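MYB proto-oncogene protein (Mus musculus, PDB 1GVD) is a transcription regulator that binds DNA through Myb repeats, of which this fragment is the second, R2. Local coordinates at residues K3-L17 and H32-W45. The protein carries 1 engineered substitution. Numbering follows the deposited sequence. Where two conformers were deposited one is given.
Sequences KGPWTKEEDQRLIKL and HLKGRIGKQCRERW. Engineered in segment 3-17: L14 (natural residue Val). Unlike the reference sequence in segment 3-17: K16 (reference Gln). With SO4 (sulfate ion), chain C; SO4 (sulfate ion), chain D.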
ATOM      1  N   LYS A   3      11.520  -4.229  -0.867  1.00 17.43           N
ATOM      2  CA  LYS A   3      11.747  -2.830  -0.530  1.00 17.99           C
ATOM      3  C   LYS A   3      11.645  -2.627   0.973  1.00 21.39           C
ATOM      4  O   LYS A   3      10.997  -3.407   1.670  1.00 26.61           O
ATOM      5  CB  LYS A   3      10.724  -1.933  -1.226  1.00 15.09           C
ATOM      6  CG  LYS A   3      10.960  -1.744  -2.709  1.00 16.28           C
ATOM      7  CD  LYS A   3       9.982  -0.733  -3.271  1.00 14.13           C
ATOM      8  CE  LYS A   3      10.269  -0.436  -4.729  1.00 14.86           C
ATOM      9  NZ  LYS A   3       9.330   0.583  -5.262  1.00 15.46           N
ATOM     10  N   GLY A   4      12.293  -1.576   1.462  1.00 22.48           N
ATOM     11  CA  GLY A   4      12.256  -1.274   2.878  1.00 24.55           C
ATOM     12  C   GLY A   4      11.411  -0.042   3.130  1.00 19.28           C
ATOM     13  O   GLY A   4      10.183  -0.107   3.054  1.00 20.46           O
ATOM     14  N   PRO A   5      12.039   1.106   3.426  1.00 19.13           N
ATOM     15  CA  PRO A   5      11.312   2.351   3.685  1.00 19.83           C
ATOM     16  C   PRO A   5      10.421   2.754   2.514  1.00 14.62           C
ATOM     17  O   PRO A   5      10.761   2.527   1.354  1.00 16.42           O
ATOM     18  CB  PRO A   5      12.433   3.361   3.920  1.00 23.04           C
ATOM     19  CG  PRO A   5      13.529   2.520   4.491  1.00 28.22           C
ATOM     20  CD  PRO A   5      13.489   1.302   3.607  1.00 22.97           C
ATOM     21  N   TRP A   6       9.277   3.348   2.832  1.00 12.37           N
ATOM     22  CA  TRP A   6       8.337   3.802   1.816  1.00 10.23           C
ATOM     23  C   TRP A   6       8.704   5.193   1.324  1.00 11.15           C
ATOM     24  O   TRP A   6       9.080   6.059   2.114  1.00 15.65           O
ATOM     25  CB  TRP A   6       6.918   3.854   2.386  1.00 11.14           C
ATOM     26  CG  TRP A   6       6.294   2.518   2.573  1.00 10.20           C
ATOM     27  CD1 TRP A   6       6.602   1.590   3.524  1.00 14.04           C
ATOM     28  CD2 TRP A   6       5.268   1.940   1.764  1.00  9.29           C
ATOM     29  NE1 TRP A   6       5.832   0.466   3.355  1.00 11.74           N
ATOM     30  CE2 TRP A   6       5.002   0.653   2.281  1.00 10.68           C
ATOM     31  CE3 TRP A   6       4.546   2.386   0.649  1.00 10.44           C
ATOM     32  CZ2 TRP A   6       4.044  -0.197   1.719  1.00 10.93           C
ATOM     33  CZ3 TRP A   6       3.592   1.541   0.090  1.00 11.08           C
ATOM     34  CH2 TRP A   6       3.351   0.263   0.628  1.00 10.62           C
ATOM     35  N   THR A   7       8.600   5.402   0.016  1.00  8.59           N
ATOM     36  CA  THR A   7       8.875   6.708  -0.568  1.00  9.70           C
ATOM     37  C   THR A   7       7.551   7.459  -0.678  1.00  9.55           C
ATOM     38  O   THR A   7       6.472   6.856  -0.605  1.00  8.85           O
ATOM     39  CB  THR A   7       9.463   6.591  -1.980  1.00  9.66           C
ATOM     40  OG1 THR A   7       8.512   5.944  -2.836  1.00  9.92           O
ATOM     41  CG2 THR A   7      10.758   5.794  -1.958  1.00 11.47           C
ATOM     42  N   LYS A   8       7.632   8.772  -0.852  1.00  8.82           N
ATOM     43  CA  LYS A   8       6.440   9.594  -0.986  1.00  9.55           C
ATOM     44  C   LYS A   8       5.662   9.186  -2.233  1.00  8.72           C
ATOM     45  O   LYS A   8       4.434   9.279  -2.264  1.00  9.87           O
ATOM     46  CB  LYS A   8       6.824  11.074  -1.075  1.00 15.93           C
ATOM     47  CG  LYS A   8       7.596  11.582   0.130  1.00 23.15           C
ATOM     48  CD  LYS A   8       8.059  13.017  -0.077  1.00 31.35           C
ATOM     49  CE  LYS A   8       8.875  13.509   1.106  1.00 35.79           C
ATOM     50  NZ  LYS A   8       9.357  14.902   0.905  1.00 37.96           N
ATOM     51  N   GLU A   9       6.376   8.735  -3.263  1.00  9.30           N
ATOM     52  CA  GLU A   9       5.725   8.315  -4.498  1.00  9.32           C
ATOM     53  C   GLU A   9       4.900   7.055  -4.253  1.00  7.68           C
ATOM     54  O   GLU A   9       3.782   6.928  -4.758  1.00  8.58           O
ATOM     55  CB  GLU A   9       6.764   8.071  -5.603  1.00  9.16           C
ATOM     56  CG  GLU A   9       7.472   9.341  -6.087  1.00 12.35           C
ATOM     57  CD  GLU A   9       8.558   9.828  -5.141  1.00 11.55           C
ATOM     58  OE1 GLU A   9       8.919  11.024  -5.222  1.00 19.67           O
ATOM     59  OE2 GLU A   9       9.067   9.030  -4.329  1.00 11.04           O
ATOM     60  N   GLU A  10       5.448   6.124  -3.477  1.00  7.42           N
ATOM     61  CA  GLU A  10       4.727   4.896  -3.160  1.00  6.73           C
ATOM     62  C   GLU A  10       3.489   5.202  -2.333  1.00  6.60           C
ATOM     63  O   GLU A  10       2.427   4.632  -2.567  1.00  7.68           O
ATOM     64  CB  GLU A  10       5.604   3.935  -2.367  1.00  9.01           C
ATOM     65  CG  GLU A  10       6.618   3.173  -3.176  1.00 10.96           C
ATOM     66  CD  GLU A  10       7.329   2.148  -2.328  1.00 12.35           C
ATOM     67  OE1 GLU A  10       8.098   2.550  -1.432  1.00 12.58           O
ATOM     68  OE2 GLU A  10       7.102   0.940  -2.544  1.00 13.52           O
ATOM     69  N   ASP A  11       3.628   6.084  -1.350  1.00  6.22           N
ATOM     70  CA  ASP A  11       2.496   6.445  -0.503  1.00  6.80           C
ATOM     71  C   ASP A  11       1.369   7.030  -1.346  1.00  8.22           C
ATOM     72  O   ASP A  11       0.196   6.707  -1.141  1.00  8.86           O
ATOM     73  CB  ASP A  11       2.907   7.471   0.563  1.00  7.30           C
ATOM     74  CG  ASP A  11       3.662   6.853   1.728  1.00 11.02           C
ATOM     75  OD1 ASP A  11       3.533   5.635   1.968  1.00 10.50           O
ATOM     76  OD2 ASP A  11       4.379   7.606   2.425  1.00 13.85           O
ATOM     77  N   GLN A  12       1.714   7.891  -2.298  1.00  6.80           N
ATOM     78  CA  GLN A  12       0.698   8.493  -3.146  1.00  7.23           C
ATOM     79  C   GLN A  12       0.007   7.433  -3.996  1.00  7.01           C
ATOM     80  O   GLN A  12      -1.213   7.460  -4.162  1.00  8.37           O
ATOM     81  CB  GLN A  12       1.314   9.567  -4.045  1.00  8.44           C
ATOM     82  CG  GLN A  12       0.277  10.356  -4.828  1.00 10.01           C
ATOM     83  CD  GLN A  12      -0.673  11.124  -3.927  1.00 13.13           C
ATOM     84  OE1 GLN A  12      -0.284  12.096  -3.278  1.00 17.06           O
ATOM     85  NE2 GLN A  12      -1.924  10.684  -3.875  1.00 14.61           N
ATOM     86  N   ARG A  13       0.779   6.497  -4.541  1.00  6.57           N
ATOM     87  CA  ARG A  13       0.191   5.431  -5.348  1.00  7.05           C
ATOM     88  C   ARG A  13      -0.719   4.547  -4.496  1.00  6.88           C
ATOM     89  O   ARG A  13      -1.791   4.136  -4.948  1.00  7.69           O
ATOM     90  CB  ARG A  13       1.284   4.575  -5.994  1.00  9.07           C
ATOM     91  CG  ARG A  13       2.146   5.323  -7.003  0.50 14.39           C
ATOM     92  CD  ARG A  13       3.333   4.478  -7.452  0.50 18.14           C
ATOM     93  NE  ARG A  13       2.923   3.255  -8.140  0.50 20.72           N
ATOM     94  CZ  ARG A  13       2.393   3.222  -9.359  0.50 23.45           C
ATOM     95  NH1 ARG A  13       2.207   4.345 -10.036  0.50 23.60           N
ATOM     96  NH2 ARG A  13       2.048   2.062  -9.901  0.50 24.80           N
ATOM     97  N   LEU A  14      -0.307   4.264  -3.265  1.00  7.63           N
ATOM     98  CA  LEU A  14      -1.116   3.431  -2.384  1.00  6.36           C
ATOM     99  C   LEU A  14      -2.448   4.111  -2.097  1.00  7.42           C
ATOM    100  O   LEU A  14      -3.487   3.456  -2.067  1.00  7.05           O
ATOM    101  CB  LEU A  14      -0.365   3.144  -1.080  1.00  7.52           C
ATOM    102  CG  LEU A  14      -1.096   2.264  -0.060  1.00  6.74           C
ATOM    103  CD1 LEU A  14      -1.490   0.940  -0.692  1.00 10.49           C
ATOM    104  CD2 LEU A  14      -0.199   2.039   1.145  1.00 10.30           C
ATOM    105  N   ILE A  15      -2.427   5.423  -1.893  1.00  6.22           N
ATOM    106  CA  ILE A  15      -3.658   6.164  -1.639  1.00  7.39           C
ATOM    107  C   ILE A  15      -4.622   5.974  -2.814  1.00  7.78           C
ATOM    108  O   ILE A  15      -5.804   5.690  -2.617  1.00  8.40           O
ATOM    109  CB  ILE A  15      -3.363   7.671  -1.439  1.00  8.30           C
ATOM    110  CG1 ILE A  15      -2.724   7.881  -0.065  1.00 11.34           C
ATOM    111  CG2 ILE A  15      -4.645   8.491  -1.571  1.00 12.35           C
ATOM    112  CD1 ILE A  15      -2.232   9.297   0.178  1.00 13.72           C
ATOM    113  N   LYS A  16      -4.111   6.111  -4.035  1.00  6.87           N
ATOM    114  CA  LYS A  16      -4.940   5.941  -5.224  1.00  8.50           C
ATOM    115  C   LYS A  16      -5.451   4.510  -5.384  1.00  7.52           C
ATOM    116  O   LYS A  16      -6.593   4.297  -5.798  1.00  8.26           O
ATOM    117  CB  LYS A  16      -4.160   6.356  -6.474  1.00 12.17           C
ATOM    118  CG  LYS A  16      -3.882   7.847  -6.549  0.50 15.93           C
ATOM    119  CD  LYS A  16      -3.170   8.214  -7.838  0.50 18.65           C
ATOM    120  CE  LYS A  16      -3.019   9.721  -7.971  0.50 23.39           C
ATOM    121  NZ  LYS A  16      -4.342  10.407  -7.994  0.50 25.60           N
ATOM    122  N   LEU A  17      -4.616   3.529  -5.057  1.00  6.38           N
ATOM    123  CA  LEU A  17      -5.025   2.135  -5.177  1.00  6.31           C
ATOM    124  C   LEU A  17      -6.107   1.773  -4.159  1.00  8.09           C
ATOM    125  O   LEU A  17      -7.018   1.005  -4.463  1.00  8.71           O
ATOM    126  CB  LEU A  17      -3.809   1.214  -5.039  1.00  8.27           C
ATOM    127  CG  LEU A  17      -2.893   1.256  -6.268  1.00  8.97           C
ATOM    128  CD1 LEU A  17      -1.529   0.677  -5.926  1.00 10.85           C
ATOM    129  CD2 LEU A  17      -3.543   0.489  -7.415  1.00 12.09           C
ATOM    130  N   HIS A  32       0.327  -3.932  -7.922  1.00 14.25           N
ATOM    131  CA  HIS A  32       0.624  -2.675  -8.603  1.00 17.22           C
ATOM    132  C   HIS A  32       1.770  -1.892  -7.974  1.00 17.31           C
ATOM    133  O   HIS A  32       2.097  -0.793  -8.425  1.00 22.04           O
ATOM    134  CB  HIS A  32      -0.631  -1.798  -8.625  1.00 18.78           C
ATOM    135  CG  HIS A  32      -1.785  -2.418  -9.345  1.00 20.57           C
ATOM    136  ND1 HIS A  32      -1.871  -2.455 -10.720  1.00 28.79           N
ATOM    137  CD2 HIS A  32      -2.885  -3.057  -8.882  1.00 23.00           C
ATOM    138  CE1 HIS A  32      -2.975  -3.089 -11.073  1.00 27.42           C
ATOM    139  NE2 HIS A  32      -3.608  -3.464  -9.976  1.00 29.41           N
ATOM    140  N   LEU A  33       2.373  -2.450  -6.928  1.00 14.20           N
ATOM    141  CA  LEU A  33       3.484  -1.801  -6.238  1.00 13.90           C
ATOM    142  C   LEU A  33       4.704  -2.711  -6.221  1.00 14.59           C
ATOM    143  O   LEU A  33       4.769  -3.666  -5.450  1.00 18.75           O
ATOM    144  CB  LEU A  33       3.082  -1.448  -4.804  1.00 14.57           C
ATOM    145  CG  LEU A  33       1.990  -0.384  -4.662  1.00 13.01           C
ATOM    146  CD1 LEU A  33       1.478  -0.351  -3.232  1.00 17.05           C
ATOM    147  CD2 LEU A  33       2.545   0.973  -5.066  1.00 18.61           C
ATOM    148  N   LYS A  34       5.668  -2.403  -7.080  1.00 14.34           N
ATOM    149  CA  LYS A  34       6.893  -3.183  -7.191  1.00 15.58           C
ATOM    150  C   LYS A  34       7.591  -3.344  -5.842  1.00 13.50           C
ATOM    151  O   LYS A  34       7.784  -2.370  -5.117  1.00 15.53           O
ATOM    152  CB  LYS A  34       7.842  -2.496  -8.176  1.00 23.70           C
ATOM    153  CG  LYS A  34       8.973  -3.368  -8.688  1.00 33.26           C
ATOM    154  CD  LYS A  34       8.458  -4.416  -9.660  1.00 36.62           C
ATOM    155  CE  LYS A  34       9.599  -5.214 -10.266  1.00 38.73           C
ATOM    156  NZ  LYS A  34       9.114  -6.204 -11.266  1.00 42.39           N
ATOM    157  N   GLY A  35       7.958  -4.578  -5.506  1.00 13.32           N
ATOM    158  CA  GLY A  35       8.660  -4.829  -4.259  1.00 14.22           C
ATOM    159  C   GLY A  35       7.845  -4.803  -2.979  1.00 13.53           C
ATOM    160  O   GLY A  35       8.413  -4.727  -1.890  1.00 15.33           O
ATOM    161  N   ARG A  36       6.523  -4.862  -3.101  1.00 13.31           N
ATOM    162  CA  ARG A  36       5.648  -4.854  -1.930  1.00 11.76           C
ATOM    163  C   ARG A  36       4.709  -6.051  -1.927  1.00 10.57           C
ATOM    164  O   ARG A  36       4.299  -6.530  -2.985  1.00 14.01           O
ATOM    165  CB  ARG A  36       4.788  -3.583  -1.899  1.00 11.24           C
ATOM    166  CG  ARG A  36       5.552  -2.278  -1.797  1.00 13.16           C
ATOM    167  CD  ARG A  36       6.328  -2.174  -0.501  1.00 12.50           C
ATOM    168  NE  ARG A  36       7.090  -0.932  -0.446  1.00  9.72           N
ATOM    169  CZ  ARG A  36       7.964  -0.631   0.508  1.00 10.61           C
ATOM    170  NH1 ARG A  36       8.190  -1.483   1.501  1.00 13.10           N
ATOM    171  NH2 ARG A  36       8.620   0.518   0.461  1.00 11.67           N
ATOM    172  N   ILE A  37       4.374  -6.534  -0.734  1.00 11.28           N
ATOM    173  CA  ILE A  37       3.430  -7.637  -0.603  1.00 11.53           C
ATOM    174  C   ILE A  37       2.191  -7.072   0.089  1.00 10.06           C
ATOM    175  O   ILE A  37       2.239  -5.992   0.683  1.00  8.87           O
ATOM    176  CB  ILE A  37       4.000  -8.813   0.226  1.00 11.79           C
ATOM    177  CG1 ILE A  37       4.366  -8.351   1.636  1.00 12.62           C
ATOM    178  CG2 ILE A  37       5.206  -9.405  -0.487  1.00 17.34           C
ATOM    179  CD1 ILE A  37       4.872  -9.469   2.536  1.00 20.27           C
ATOM    180  N   GLY A  38       1.088  -7.805   0.005  1.00  9.99           N
ATOM    181  CA  GLY A  38      -0.158  -7.353   0.595  1.00  9.53           C
ATOM    182  C   GLY A  38      -0.108  -6.849   2.026  1.00  8.72           C
ATOM    183  O   GLY A  38      -0.634  -5.775   2.321  1.00  8.16           O
ATOM    184  N   LYS A  39       0.514  -7.605   2.926  1.00  9.25           N
ATOM    185  CA  LYS A  39       0.564  -7.185   4.319  1.00 10.28           C
ATOM    186  C   LYS A  39       1.297  -5.866   4.537  1.00  8.68           C
ATOM    187  O   LYS A  39       0.950  -5.106   5.439  1.00 10.84           O
ATOM    188  CB  LYS A  39       1.177  -8.282   5.201  1.00 17.67           C
ATOM    189  CG  LYS A  39       2.623  -8.618   4.910  1.00 23.17           C
ATOM    190  CD  LYS A  39       3.164  -9.639   5.908  1.00 32.27           C
ATOM    191  CE  LYS A  39       2.407 -10.957   5.829  1.00 34.40           C
ATOM    192  NZ  LYS A  39       2.922 -11.959   6.806  1.00 38.47           N
ATOM    193  N   GLN A  40       2.301  -5.582   3.712  1.00  7.96           N
ATOM    194  CA  GLN A  40       3.035  -4.325   3.852  1.00  8.31           C
ATOM    195  C   GLN A  40       2.123  -3.152   3.508  1.00  6.87           C
ATOM    196  O   GLN A  40       2.161  -2.107   4.156  1.00  8.56           O
ATOM    197  CB  GLN A  40       4.255  -4.300   2.932  1.00  9.40           C
ATOM    198  CG  GLN A  40       5.385  -5.224   3.354  1.00 14.94           C
ATOM    199  CD  GLN A  40       6.546  -5.164   2.388  1.00 14.80           C
ATOM    200  OE1 GLN A  40       6.383  -5.416   1.200  1.00 15.28           O
ATOM    201  NE2 GLN A  40       7.726  -4.823   2.895  1.00 19.73           N
ATOM    202  N   CYS A  41       1.306  -3.331   2.479  1.00  7.68           N
ATOM    203  CA  CYS A  41       0.378  -2.290   2.055  1.00  7.30           C
ATOM    204  C   CYS A  41      -0.678  -2.062   3.133  1.00  6.32           C
ATOM    205  O   CYS A  41      -1.034  -0.924   3.444  1.00  7.71           O
ATOM    206  CB  CYS A  41      -0.293  -2.694   0.743  1.00  7.54           C
ATOM    207  SG  CYS A  41       0.865  -2.836  -0.647  1.00  9.56           S
ATOM    208  N   ARG A  42      -1.172  -3.156   3.706  1.00  6.42           N
ATOM    209  CA  ARG A  42      -2.180  -3.090   4.758  1.00  7.15           C
ATOM    210  C   ARG A  42      -1.657  -2.299   5.957  1.00  6.02           C
ATOM    211  O   ARG A  42      -2.341  -1.419   6.486  1.00  6.57           O
ATOM    212  CB  ARG A  42      -2.545  -4.508   5.194  1.00  7.04           C
ATOM    213  CG  ARG A  42      -3.586  -4.597   6.294  1.00  7.29           C
ATOM    214  CD  ARG A  42      -3.659  -6.025   6.815  1.00  9.55           C
ATOM    215  NE  ARG A  42      -2.480  -6.337   7.621  1.00 11.22           N
ATOM    216  CZ  ARG A  42      -2.016  -7.561   7.848  1.00 13.10           C
ATOM    217  NH1 ARG A  42      -2.621  -8.620   7.326  1.00 14.43           N
ATOM    218  NH2 ARG A  42      -0.941  -7.724   8.608  1.00 14.31           N
ATOM    219  N   GLU A  43      -0.440  -2.617   6.385  1.00  6.87           N
ATOM    220  CA  GLU A  43       0.151  -1.937   7.525  1.00  7.31           C
ATOM    221  C   GLU A  43       0.454  -0.463   7.261  1.00  7.82           C
ATOM    222  O   GLU A  43       0.247   0.383   8.133  1.00  8.57           O
ATOM    223  CB  GLU A  43       1.409  -2.682   7.975  1.00  9.27           C
ATOM    224  CG  GLU A  43       1.101  -4.072   8.512  1.00 11.64           C
ATOM    225  CD  GLU A  43       0.064  -4.040   9.620  1.00 12.47           C
ATOM    226  OE1 GLU A  43      -1.029  -4.621   9.443  1.00 12.20           O
ATOM    227  OE2 GLU A  43       0.338  -3.424  10.667  1.00 14.72           O
ATOM    228  N   ARG A  44       0.918  -0.144   6.058  1.00  7.70           N
ATOM    229  CA  ARG A  44       1.219   1.242   5.725  1.00  7.43           C
ATOM    230  C   ARG A  44      -0.067   2.066   5.773  1.00  6.19           C
ATOM    231  O   ARG A  44      -0.077   3.196   6.263  1.00  8.18           O
ATOM    232  CB  ARG A  44       1.851   1.326   4.331  1.00  7.96           C
ATOM    233  CG  ARG A  44       2.370   2.711   3.956  1.00  7.36           C
ATOM    234  CD  ARG A  44       3.501   3.149   4.865  1.00  8.39           C
ATOM    235  NE  ARG A  44       4.029   4.457   4.487  1.00  9.07           N
ATOM    236  CZ  ARG A  44       4.937   5.123   5.192  1.00 10.64           C
ATOM    237  NH1 ARG A  44       5.419   4.602   6.315  1.00 16.00           N
ATOM    238  NH2 ARG A  44       5.371   6.303   4.771  1.00 12.38           N
ATOM    239  N   TRP A  45      -1.157   1.488   5.278  1.00  5.35           N
ATOM    240  CA  TRP A  45      -2.438   2.174   5.281  1.00  5.29           C
ATOM    241  C   TRP A  45      -2.973   2.405   6.696  1.00  8.06           C
ATOM    242  O   TRP A  45      -3.287   3.531   7.065  1.00  8.91           O
ATOM    243  CB  TRP A  45      -3.455   1.378   4.453  1.00  7.15           C
ATOM    244  CG  TRP A  45      -4.852   1.919   4.517  1.00  7.55           C
ATOM    245  CD1 TRP A  45      -5.890   1.419   5.249  1.00 10.13           C
ATOM    246  CD2 TRP A  45      -5.357   3.076   3.840  1.00  9.36           C
ATOM    247  NE1 TRP A  45      -7.013   2.191   5.069  1.00 10.79           N
ATOM    248  CE2 TRP A  45      -6.716   3.214   4.209  1.00  8.96           C
ATOM    249  CE3 TRP A  45      -4.796   4.010   2.959  1.00 10.32           C
ATOM    250  CZ2 TRP A  45      -7.521   4.251   3.725  1.00 11.06           C
ATOM    251  CZ3 TRP A  45      -5.602   5.043   2.479  1.00 13.15           C
ATOM    252  CH2 TRP A  45      -6.949   5.151   2.866  1.00 12.90           C
TER
HETATM  253  S   SO4 C1143       7.987  -7.716  -7.275  1.00 46.73           S
HETATM  254  O1  SO4 C1143       8.181  -8.018  -5.843  1.00 47.00           O
HETATM  255  O2  SO4 C1143       7.481  -8.917  -7.965  1.00 49.52           O
HETATM  256  O3  SO4 C1143       7.010  -6.620  -7.418  1.00 47.23           O
HETATM  257  O4  SO4 C1143       9.272  -7.311  -7.872  1.00 47.87           O
HETATM  258  S   SO4 D1144       0.981 -10.768  10.411  0.50 30.42           S
HETATM  259  O1  SO4 D1144       0.683 -10.825  11.854  0.50 31.43           O
HETATM  260  O2  SO4 D1144       0.962 -12.131   9.849  0.50 33.53           O
HETATM  261  O3  SO4 D1144      -0.037  -9.947   9.733  0.50 32.47           O
HETATM  262  O4  SO4 D1144       2.313 -10.169  10.206  0.50 33.03           O
HETATM  263  O   HOH W   1       6.500   0.110  -4.956  1.00 14.16           O
HETATM  264  O   HOH W   2       9.483  -5.272   0.625  1.00 40.81           O
HETATM  265  O   HOH W   3       4.507  -1.516   5.641  1.00 19.22           O
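R36 folds back at chi2 (-63°) and R44 leaves its helix with CG trans to the backbone N (chi1 -173°), and between them the two arginines sandwich the W6 indole. The R36 guanidinium lies flat on one face, planes nearly parallel, its CZ 3.7 Å from the centroid of the W6 five-membered ring, a cation-pi stack. Over the opposite face R44 CD makes a CH-pi contact, 3.6 Å from the centroid of that W6 ring, and the R44 guanidinium also stacks flat on the indole. K3 CB closes the far face of the R36 guanidinium, at whose edge NE and NH2 grip E10 side-on, NE to OE2 and NH2 to OE1 each at 2.8 Å, while NH1 and NH2 converge on G4 O, NH1 at 2.9 Å. E10 OE1 also takes T7 N, closing a capping box that ties this salt bridge to the start of helix 8-21. R44 holds D11 likewise, its NH2 2.9 Å from OD2 on the syn lone pair, the two groups nearly coplanar. An alanine in place of R36 would probably strip one face of W6, leave buried E10 without its arginine and let the 3-5 loop drift. Between the helices, engineered L14 packs CD1 against L33 CD1 (4.1 Å) and C41 CB, and L17 CD1 meets L33 CG. Helices 8-17 and 38-45 cross at -91°, joining the first and third helices of the tryptophan-centred, helix-turn-helix-related Myb repeat.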